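Local atomic coordinates of thiamine pyrophosphokinase (Saccharomyces cerevisiae, PDB entry 1IG0), a protein that catalyses the transfer of pyrophosphate from ATP to thiamine, giving thiamine diphosphate and AMP, and is the only yeast enzyme able to make this cofactor. Residues S39-L44 with S185-G190; P223-F228 with I305-I310; S179-I184 with A213-L218. One frame throughout, in Å; residues are numbered along the deposited sequence.

Contact 1 of 3, residues S39-L44 with S185-G190; sequences STLLIL and SLLALG
The carbonyl oxygen of Leu187 is gripped from Leu42, whose N lies 2.8 Å from Leu187 O, while Leu41 CA adds a longer CH···O contact to the same oxygen. This is one rung of a parallel beta ladder at the centre of the catalytic alpha/beta domain, where residues 39-43 and 185-189, in neighbouring strands, run side by side with their axes 19° apart. Further rungs follow in register: Leu187 N gives an almost straight bond to Thr40 O (171° at the hydrogen), and the last ties Leu44 N to Leu189 O at 2.8 Å, just where both strands end. On one face of the sheet Leu186 lies alongside Thr40, and its CD1 also reaches Leu42 CB at 3.8 Å; helix 126-139 packs over Thr40, Leu42 and Leu44. Leu41 and Leu187 emerge on the other face, against Ile58 of helix 52-61. The buried hydroxyl of Ser39 is satisfied beyond the pair, by Asp63 N. With CG anti to the backbone N (chi1 173°), Leu41 sends CD1 across to the neighbouring strand, where it meets Leu187 O at 3.5 Å and Leu189 CD1 at 4.0 Å.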
loop_
_atom_site.group_PDB
_atom_site.type_symbol
_atom_site.label_atom_id
_atom_site.label_comp_id
_atom_site.label_asym_id
_atom_site.label_seq_id
_atom_site.Cartn_x
_atom_site.Cartn_y
_atom_site.Cartn_z
ATOM N N SER B 39 -16.528 -6.343 -19.598
ATOM C CA SER B 39 -15.768 -5.347 -18.858
ATOM C C SER B 39 -16.566 -4.733 -17.721
ATOM O O SER B 39 -17.795 -4.666 -17.768
ATOM C CB SER B 39 -15.293 -4.246 -19.806
ATOM O OG SER B 39 -16.389 -3.626 -20.452
ATOM N N THR B 40 -15.851 -4.280 -16.699
ATOM C CA THR B 40 -16.486 -3.673 -15.544
ATOM C C THR B 40 -15.588 -2.633 -14.897
ATOM O O THR B 40 -14.372 -2.807 -14.810
ATOM C CB THR B 40 -16.828 -4.730 -14.462
ATOM O OG1 THR B 40 -17.725 -5.705 -15.006
ATOM C CG2 THR B 40 -17.478 -4.068 -13.249
ATOM N N LEU B 41 -16.203 -1.542 -14.460
ATOM C CA LEU B 41 -15.490 -0.485 -13.761
ATOM C C LEU B 41 -15.972 -0.605 -12.322
ATOM O O LEU B 41 -17.147 -0.378 -12.034
ATOM C CB LEU B 41 -15.855 0.892 -14.314
ATOM C CG LEU B 41 -15.276 2.080 -13.535
ATOM C CD1 LEU B 41 -13.750 2.026 -13.564
ATOM C CD2 LEU B 41 -15.783 3.386 -14.138
ATOM N N LEU B 42 -15.069 -0.979 -11.426
ATOM C CA LEU B 42 -15.419 -1.142 -10.024
ATOM C C LEU B 42 -14.954 0.038 -9.191
ATOM O O LEU B 42 -13.772 0.378 -9.183
ATOM C CB LEU B 42 -14.796 -2.428 -9.479
ATOM C CG LEU B 42 -14.930 -2.702 -7.980
ATOM C CD1 LEU B 42 -16.400 -2.784 -7.595
ATOM C CD2 LEU B 42 -14.208 -4.001 -7.642
ATOM N N ILE B 43 -15.895 0.660 -8.489
ATOM C CA ILE B 43 -15.579 1.801 -7.642
ATOM C C ILE B 43 -15.649 1.376 -6.184
ATOM O O ILE B 43 -16.703 0.968 -5.699
ATOM C CB ILE B 43 -16.569 2.963 -7.864
ATOM C CG1 ILE B 43 -16.585 3.351 -9.343
ATOM C CG2 ILE B 43 -16.159 4.169 -7.015
ATOM C CD1 ILE B 43 -17.583 4.446 -9.682
ATOM N N LEU B 44 -14.518 1.468 -5.492
ATOM C CA LEU B 44 -14.454 1.094 -4.088
ATOM C C LEU B 44 -14.660 2.318 -3.198
ATOM O O LEU B 44 -14.605 3.455 -3.672
ATOM C CB LEU B 44 -13.119 0.406 -3.796
ATOM C CG LEU B 44 -12.964 -0.883 -4.613
ATOM C CD1 LEU B 44 -11.566 -1.446 -4.458
ATOM C CD2 LEU B 44 -14.013 -1.892 -4.166
ATOM N N SER B 185 -12.667 -7.879 -18.149
ATOM C CA SER B 185 -11.660 -6.853 -17.913
ATOM C C SER B 185 -12.186 -5.980 -16.779
ATOM O O SER B 185 -13.171 -5.259 -16.944
ATOM C CB SER B 185 -11.440 -6.013 -19.172
ATOM O OG SER B 185 -10.403 -5.069 -18.968
ATOM N N LEU B 186 -11.521 -6.051 -15.631
ATOM C CA LEU B 186 -11.938 -5.305 -14.450
ATOM C C LEU B 186 -10.965 -4.199 -14.041
ATOM O O LEU B 186 -9.808 -4.464 -13.715
ATOM C CB LEU B 186 -12.128 -6.283 -13.288
ATOM C CG LEU B 186 -12.544 -5.767 -11.912
ATOM C CD1 LEU B 186 -13.924 -5.131 -11.984
ATOM C CD2 LEU B 186 -12.534 -6.928 -10.923
ATOM N N LEU B 187 -11.445 -2.959 -14.064
ATOM C CA LEU B 187 -10.635 -1.810 -13.677
ATOM C C LEU B 187 -11.215 -1.280 -12.370
ATOM O O LEU B 187 -12.399 -0.954 -12.302
ATOM C CB LEU B 187 -10.692 -0.727 -14.759
ATOM C CG LEU B 187 -9.739 0.460 -14.595
ATOM C CD1 LEU B 187 -8.295 -0.027 -14.641
ATOM C CD2 LEU B 187 -9.993 1.475 -15.699
ATOM N N ALA B 188 -10.385 -1.195 -11.336
ATOM C CA ALA B 188 -10.856 -0.734 -10.034
ATOM C C ALA B 188 -10.311 0.619 -9.591
ATOM O O ALA B 188 -9.130 0.922 -9.765
ATOM C CB ALA B 188 -10.545 -1.787 -8.973
ATOM N N LEU B 189 -11.194 1.419 -9.002
ATOM C CA LEU B 189 -10.845 2.741 -8.498
ATOM C C LEU B 189 -11.045 2.774 -6.983
ATOM O O LEU B 189 -12.007 2.204 -6.467
ATOM C CB LEU B 189 -11.736 3.811 -9.140
ATOM C CG LEU B 189 -11.640 4.062 -10.648
ATOM C CD1 LEU B 189 -12.746 5.022 -11.081
ATOM C CD2 LEU B 189 -10.272 4.636 -10.990
ATOM N N GLY B 190 -10.129 3.429 -6.277
ATOM C CA GLY B 190 -10.241 3.554 -4.834
ATOM C C GLY B 190 -9.877 2.373 -3.947
ATOM O O GLY B 190 -10.241 2.358 -2.772
#

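Contact 2 of 3, residues P223-F228 with I305-I310; sequences PTDLIF and ILNVEI
The Phe228 ring has Leu306 O over one face, 3.8 Å above the plane and displaced toward the rim, while Val308 CG2 stands at its edge, near the ring plane. Leu306 runs beside the ring in the same direction and brings CD2 to within 3.5 Å of Phe228 CZ. A chi1 of 55°, with CG between the backbone N and the carbonyl carbon, swings the ring back over the adjoining strand. Farther along this face Leu226 crosses Ile310 at about a right angle, Leu226 CG meeting Ile310 CG2 at 3.5 Å.

The other face carries polar flat groups. The Asp225 carboxylate and the Asn307 amide are turned 76° apart, and Asp225 OD1 lies 3.0 Å from Asn307 OD1, two acceptors with no hydrogen bond between them. Asp225 OD2 has two donors: Thr224 OG1 reaches it at 2.7 Å from above the carboxylate plane, and Phe196 N of the second subunit is the other. Both bonds probably stabilise the negative charge. Beyond this pair, Ile227 CG2 touches Ile305 CG2 at 3.6 Å.

Between the faces, Leu226 with Val308 and Phe228 with Leu306 form hydrogen-bonded pairs, Leu306 N meeting Phe228 O in a nearly straight bond of 2.9 Å; Asp225-Glu309 and Ile227-Asn307 are non-hydrogen-bonded pairs. This is an antiparallel ladder in the mixed central sheet, placed at the homodimer interface, where the polar face of the ladder meets the second subunit.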
loop_
_atom_site.group_PDB
_atom_site.type_symbol
_atom_site.label_atom_id
_atom_site.label_comp_id
_atom_site.label_asym_id
_atom_site.label_seq_id
_atom_site.Cartn_x
_atom_site.Cartn_y
_atom_site.Cartn_z
ATOM N N PRO B 223 -4.076 7.435 -8.356
ATOM C CA PRO B 223 -3.609 8.730 -8.861
ATOM C C PRO B 223 -2.192 8.677 -9.422
ATOM O O PRO B 223 -1.769 9.591 -10.134
ATOM C CB PRO B 223 -3.693 9.631 -7.630
ATOM C CG PRO B 223 -4.796 9.015 -6.827
ATOM C CD PRO B 223 -4.502 7.546 -6.950
ATOM N N THR B 224 -1.468 7.605 -9.115
ATOM C CA THR B 224 -0.084 7.473 -9.565
ATOM C C THR B 224 0.306 6.148 -10.215
ATOM O O THR B 224 1.354 6.065 -10.860
ATOM C CB THR B 224 0.885 7.693 -8.392
ATOM O OG1 THR B 224 0.617 6.724 -7.369
ATOM C CG2 THR B 224 0.716 9.088 -7.814
ATOM N N ASP B 225 -0.515 5.115 -10.061
ATOM C CA ASP B 225 -0.153 3.821 -10.623
ATOM C C ASP B 225 -1.254 2.980 -11.239
ATOM O O ASP B 225 -2.452 3.224 -11.068
ATOM C CB ASP B 225 0.492 2.948 -9.540
ATOM C CG ASP B 225 1.696 3.593 -8.897
ATOM O OD1 ASP B 225 2.791 3.515 -9.488
ATOM O OD2 ASP B 225 1.544 4.176 -7.801
ATOM N N LEU B 226 -0.788 1.972 -11.962
ATOM C CA LEU B 226 -1.617 0.945 -12.559
ATOM C C LEU B 226 -0.998 -0.232 -11.814
ATOM O O LEU B 226 0.220 -0.422 -11.851
ATOM C CB LEU B 226 -1.368 0.809 -14.063
ATOM C CG LEU B 226 -2.067 1.802 -14.992
ATOM C CD1 LEU B 226 -1.692 1.493 -16.435
ATOM C CD2 LEU B 226 -3.574 1.704 -14.806
ATOM N N ILE B 227 -1.816 -0.995 -11.106
ATOM C CA ILE B 227 -1.304 -2.119 -10.340
ATOM C C ILE B 227 -2.008 -3.375 -10.804
ATOM O O ILE B 227 -3.237 -3.446 -10.794
ATOM C CB ILE B 227 -1.553 -1.900 -8.834
ATOM C CG1 ILE B 227 -0.980 -0.542 -8.413
ATOM C CG2 ILE B 227 -0.911 -3.020 -8.024
ATOM C CD1 ILE B 227 -1.367 -0.113 -7.006
ATOM N N PHE B 228 -1.226 -4.364 -11.219
ATOM C CA PHE B 228 -1.790 -5.610 -11.712
ATOM C C PHE B 228 -0.855 -6.791 -11.499
ATOM O O PHE B 228 0.291 -6.621 -11.085
ATOM C CB PHE B 228 -2.127 -5.458 -13.195
ATOM C CG PHE B 228 -0.963 -5.020 -14.035
ATOM C CD1 PHE B 228 -0.227 -5.946 -14.764
ATOM C CD2 PHE B 228 -0.593 -3.679 -14.086
ATOM C CE1 PHE B 228 0.864 -5.543 -15.534
ATOM C CE2 PHE B 228 0.496 -3.267 -14.851
ATOM C CZ PHE B 228 1.225 -4.201 -15.577
ATOM N N ILE B 305 3.375 -8.968 -8.359
ATOM C CA ILE B 305 2.593 -7.769 -8.615
ATOM C C ILE B 305 3.499 -6.731 -9.260
ATOM O O ILE B 305 4.647 -6.560 -8.854
ATOM C CB ILE B 305 2.024 -7.172 -7.314
ATOM C CG1 ILE B 305 1.210 -8.232 -6.564
ATOM C CG2 ILE B 305 1.161 -5.957 -7.634
ATOM C CD1 ILE B 305 0.038 -8.796 -7.355
ATOM N N LEU B 306 2.980 -6.047 -10.271
ATOM C CA LEU B 306 3.740 -5.018 -10.960
ATOM C C LEU B 306 2.981 -3.708 -10.864
ATOM O O LEU B 306 1.758 -3.673 -11.015
ATOM C CB LEU B 306 3.928 -5.386 -12.434
ATOM C CG LEU B 306 4.758 -4.425 -13.284
ATOM C CD1 LEU B 306 6.223 -4.549 -12.911
ATOM C CD2 LEU B 306 4.563 -4.749 -14.749
ATOM N N ASN B 307 3.703 -2.634 -10.581
ATOM C CA ASN B 307 3.077 -1.330 -10.516
ATOM C C ASN B 307 3.763 -0.514 -11.597
ATOM O O ASN B 307 4.989 -0.539 -11.728
ATOM C CB ASN B 307 3.269 -0.686 -9.137
ATOM C CG ASN B 307 4.607 0.011 -8.991
ATOM O OD1 ASN B 307 4.722 1.217 -9.221
ATOM N ND2 ASN B 307 5.628 -0.745 -8.612
ATOM N N VAL B 308 2.966 0.172 -12.403
ATOM C CA VAL B 308 3.506 0.994 -13.471
ATOM C C VAL B 308 3.041 2.416 -13.235
ATOM O O VAL B 308 1.846 2.708 -13.287
ATOM C CB VAL B 308 3.018 0.518 -14.856
ATOM C CG1 VAL B 308 3.531 1.457 -15.940
ATOM C CG2 VAL B 308 3.501 -0.903 -15.113
ATOM N N GLU B 309 3.992 3.298 -12.956
ATOM C CA GLU B 309 3.669 4.689 -12.709
ATOM C C GLU B 309 3.050 5.296 -13.954
ATOM O O GLU B 309 3.553 5.113 -15.063
ATOM C CB GLU B 309 4.926 5.464 -12.314
ATOM C CG GLU B 309 4.728 6.967 -12.237
ATOM C CD GLU B 309 5.949 7.683 -11.707
ATOM O OE1 GLU B 309 7.072 7.317 -12.112
ATOM O OE2 GLU B 309 5.784 8.617 -10.894
ATOM N N ILE B 310 1.945 6.006 -13.765
ATOM C CA ILE B 310 1.258 6.647 -14.872
ATOM C C ILE B 310 1.101 8.136 -14.622
ATOM O O ILE B 310 1.083 8.594 -13.479
ATOM C CB ILE B 310 -0.150 6.055 -15.094
ATOM C CG1 ILE B 310 -0.952 6.126 -13.792
ATOM C CG2 ILE B 310 -0.042 4.627 -15.594
ATOM C CD1 ILE B 310 -2.394 5.681 -13.925
#

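Contact 3 of 3, residues S179-I184 with A213-L218; sequences SKVTPI and ASYFKL
Val181 crosses Tyr215 obliquely and sets CG1 over one face of its ring, a CH-pi contact 4.0 Å from the centroid and 28° off the normal. The phenol is turned toward Val181 by a chi1 of 47°, and the opposite face of the ring has Ala213 O, from the first residue of its type I turn, above its centre. Ile184 runs alongside both aromatic residues: CD1 comes within 4.0 Å of Tyr215 CD1 and lies over a face of the Phe216 ring, while CG2 approaches Phe216 CE2 at 3.9 Å. Backbone bonds on both sides of Phe216 fix this pairing, from Ile184 N to Tyr215 O at 2.9 Å and from Lys217 N to Ile184 O at 3.0 Å, the opening of a parallel ladder. Without the Tyr215 ring, as with an alanine here, a gap would probably open beside Val181 CG1 and Ile184 CD1, with Ser135 OG left without the phenol hydroxyl. Lys217 sends its amine to a salt bridge with Glu37. The contact joins the loop after helix 164-175 to the turn after helix 196-212, where strands 184-189 and 216-221 begin; helix 126-139 packs against Val181, Ile184, Tyr215 and Phe216.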
loop_
_atom_site.group_PDB
_atom_site.type_symbol
_atom_site.label_atom_id
_atom_site.label_comp_id
_atom_site.label_asym_id
_atom_site.label_seq_id
_atom_site.Cartn_x
_atom_site.Cartn_y
_atom_site.Cartn_z
ATOM N N SER B 179 -12.639 -22.650 -18.639
ATOM C CA SER B 179 -11.935 -22.505 -19.909
ATOM C C SER B 179 -12.803 -21.879 -20.997
ATOM O O SER B 179 -12.289 -21.417 -22.014
ATOM C CB SER B 179 -11.422 -23.864 -20.392
ATOM O OG SER B 179 -12.493 -24.753 -20.647
ATOM N N LYS B 180 -14.115 -21.857 -20.780
ATOM C CA LYS B 180 -15.037 -21.294 -21.762
ATOM C C LYS B 180 -15.742 -20.025 -21.289
ATOM O O LYS B 180 -16.654 -19.528 -21.952
ATOM C CB LYS B 180 -16.081 -22.342 -22.150
ATOM C CG LYS B 180 -15.488 -23.584 -22.796
ATOM C CD LYS B 180 -14.754 -23.244 -24.086
ATOM C CE LYS B 180 -14.124 -24.483 -24.702
ATOM N NZ LYS B 180 -13.427 -24.169 -25.977
ATOM N N VAL B 181 -15.322 -19.504 -20.141
ATOM C CA VAL B 181 -15.921 -18.290 -19.602
ATOM C C VAL B 181 -15.337 -17.071 -20.302
ATOM O O VAL B 181 -14.121 -16.952 -20.441
ATOM C CB VAL B 181 -15.658 -18.157 -18.085
ATOM C CG1 VAL B 181 -16.177 -16.812 -17.579
ATOM C CG2 VAL B 181 -16.329 -19.299 -17.341
ATOM N N THR B 182 -16.206 -16.170 -20.751
ATOM C CA THR B 182 -15.748 -14.960 -21.422
ATOM C C THR B 182 -14.964 -14.129 -20.414
ATOM O O THR B 182 -15.421 -13.910 -19.294
ATOM C CB THR B 182 -16.932 -14.122 -21.950
ATOM O OG1 THR B 182 -17.659 -14.886 -22.917
ATOM C CG2 THR B 182 -16.432 -12.839 -22.601
ATOM N N PRO B 183 -13.765 -13.665 -20.794
ATOM C CA PRO B 183 -12.941 -12.859 -19.889
ATOM C C PRO B 183 -13.648 -11.591 -19.427
ATOM O O PRO B 183 -14.486 -11.043 -20.141
ATOM C CB PRO B 183 -11.709 -12.547 -20.733
ATOM C CG PRO B 183 -11.608 -13.744 -21.632
ATOM C CD PRO B 183 -13.045 -13.939 -22.049
ATOM N N ILE B 184 -13.303 -11.132 -18.230
ATOM C CA ILE B 184 -13.889 -9.918 -17.678
ATOM C C ILE B 184 -12.782 -8.929 -17.344
ATOM O O ILE B 184 -12.035 -9.124 -16.383
ATOM C CB ILE B 184 -14.689 -10.205 -16.387
ATOM C CG1 ILE B 184 -15.832 -11.176 -16.683
ATOM C CG2 ILE B 184 -15.244 -8.903 -15.817
ATOM C CD1 ILE B 184 -16.628 -11.580 -15.447
ATOM N N ALA B 213 -10.659 -17.525 -9.967
ATOM C CA ALA B 213 -11.573 -16.940 -10.949
ATOM C C ALA B 213 -10.712 -16.318 -12.038
ATOM O O ALA B 213 -10.811 -15.123 -12.324
ATOM C CB ALA B 213 -12.449 -15.878 -10.291
ATOM N N SER B 214 -9.872 -17.155 -12.640
ATOM C CA SER B 214 -8.933 -16.739 -13.674
ATOM C C SER B 214 -9.506 -15.974 -14.858
ATOM O O SER B 214 -8.751 -15.340 -15.592
ATOM C CB SER B 214 -8.156 -17.951 -14.194
ATOM O OG SER B 214 -9.022 -18.880 -14.821
ATOM N N TYR B 215 -10.818 -16.024 -15.061
ATOM C CA TYR B 215 -11.403 -15.294 -16.182
ATOM C C TYR B 215 -11.362 -13.788 -15.937
ATOM O O TYR B 215 -11.507 -12.994 -16.868
ATOM C CB TYR B 215 -12.836 -15.767 -16.448
ATOM C CG TYR B 215 -13.706 -15.876 -15.221
ATOM C CD1 TYR B 215 -14.379 -14.764 -14.716
ATOM C CD2 TYR B 215 -13.850 -17.093 -14.555
ATOM C CE1 TYR B 215 -15.173 -14.862 -13.578
ATOM C CE2 TYR B 215 -14.640 -17.201 -13.413
ATOM C CZ TYR B 215 -15.298 -16.082 -12.930
ATOM O OH TYR B 215 -16.069 -16.181 -11.795
ATOM N N PHE B 216 -11.157 -13.399 -14.680
ATOM C CA PHE B 216 -11.061 -11.988 -14.320
ATOM C C PHE B 216 -9.672 -11.467 -14.665
ATOM O O PHE B 216 -8.681 -12.190 -14.553
ATOM C CB PHE B 216 -11.263 -11.778 -12.815
ATOM C CG PHE B 216 -12.699 -11.649 -12.389
ATOM C CD1 PHE B 216 -13.322 -12.671 -11.680
ATOM C CD2 PHE B 216 -13.412 -10.482 -12.652
ATOM C CE1 PHE B 216 -14.638 -12.532 -11.234
ATOM C CE2 PHE B 216 -14.728 -10.331 -12.213
ATOM C CZ PHE B 216 -15.341 -11.358 -11.501
ATOM N N LYS B 217 -9.613 -10.209 -15.083
ATOM C CA LYS B 217 -8.354 -9.549 -15.403
ATOM C C LYS B 217 -8.436 -8.229 -14.650
ATOM O O LYS B 217 -8.906 -7.219 -15.178
ATOM C CB LYS B 217 -8.230 -9.290 -16.904
ATOM C CG LYS B 217 -8.396 -10.525 -17.775
ATOM C CD LYS B 217 -8.000 -10.218 -19.212
ATOM C CE LYS B 217 -8.738 -8.995 -19.736
ATOM N NZ LYS B 217 -8.145 -8.490 -21.005
ATOM N N LEU B 218 -7.985 -8.258 -13.403
ATOM C CA LEU B 218 -8.033 -7.097 -12.529
ATOM C C LEU B 218 -6.830 -6.164 -12.581
ATOM O O LEU B 218 -5.680 -6.600 -12.626
ATOM C CB LEU B 218 -8.249 -7.558 -11.084
ATOM C CG LEU B 218 -8.128 -6.519 -9.964
ATOM C CD1 LEU B 218 -9.198 -5.448 -10.112
ATOM C CD2 LEU B 218 -8.258 -7.218 -8.618
#

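In the fold
All three contacts belong to one mixed sheet, in which strands 38-43, 184-189, 216-221, 225-230 and 304-310 are successive neighbours. Contacts 1 and 3 share strand 184-189, their centres about 15 Å apart, and touch through Leu186 and Lys217; along the chain their segments alternate. Contact 2 comes after both in sequence. Its centre lies about 14 Å from that of contact 1 and about 21 Å from that of contact 3, whose strand 216-221 neighbours 225-230. The sheet thus passes from parallel strands in contacts 1 and 3 to antiparallel ones in contact 2, connecting the core of the catalytic domain with the C-terminal strands, where contact 2 meets the second subunit.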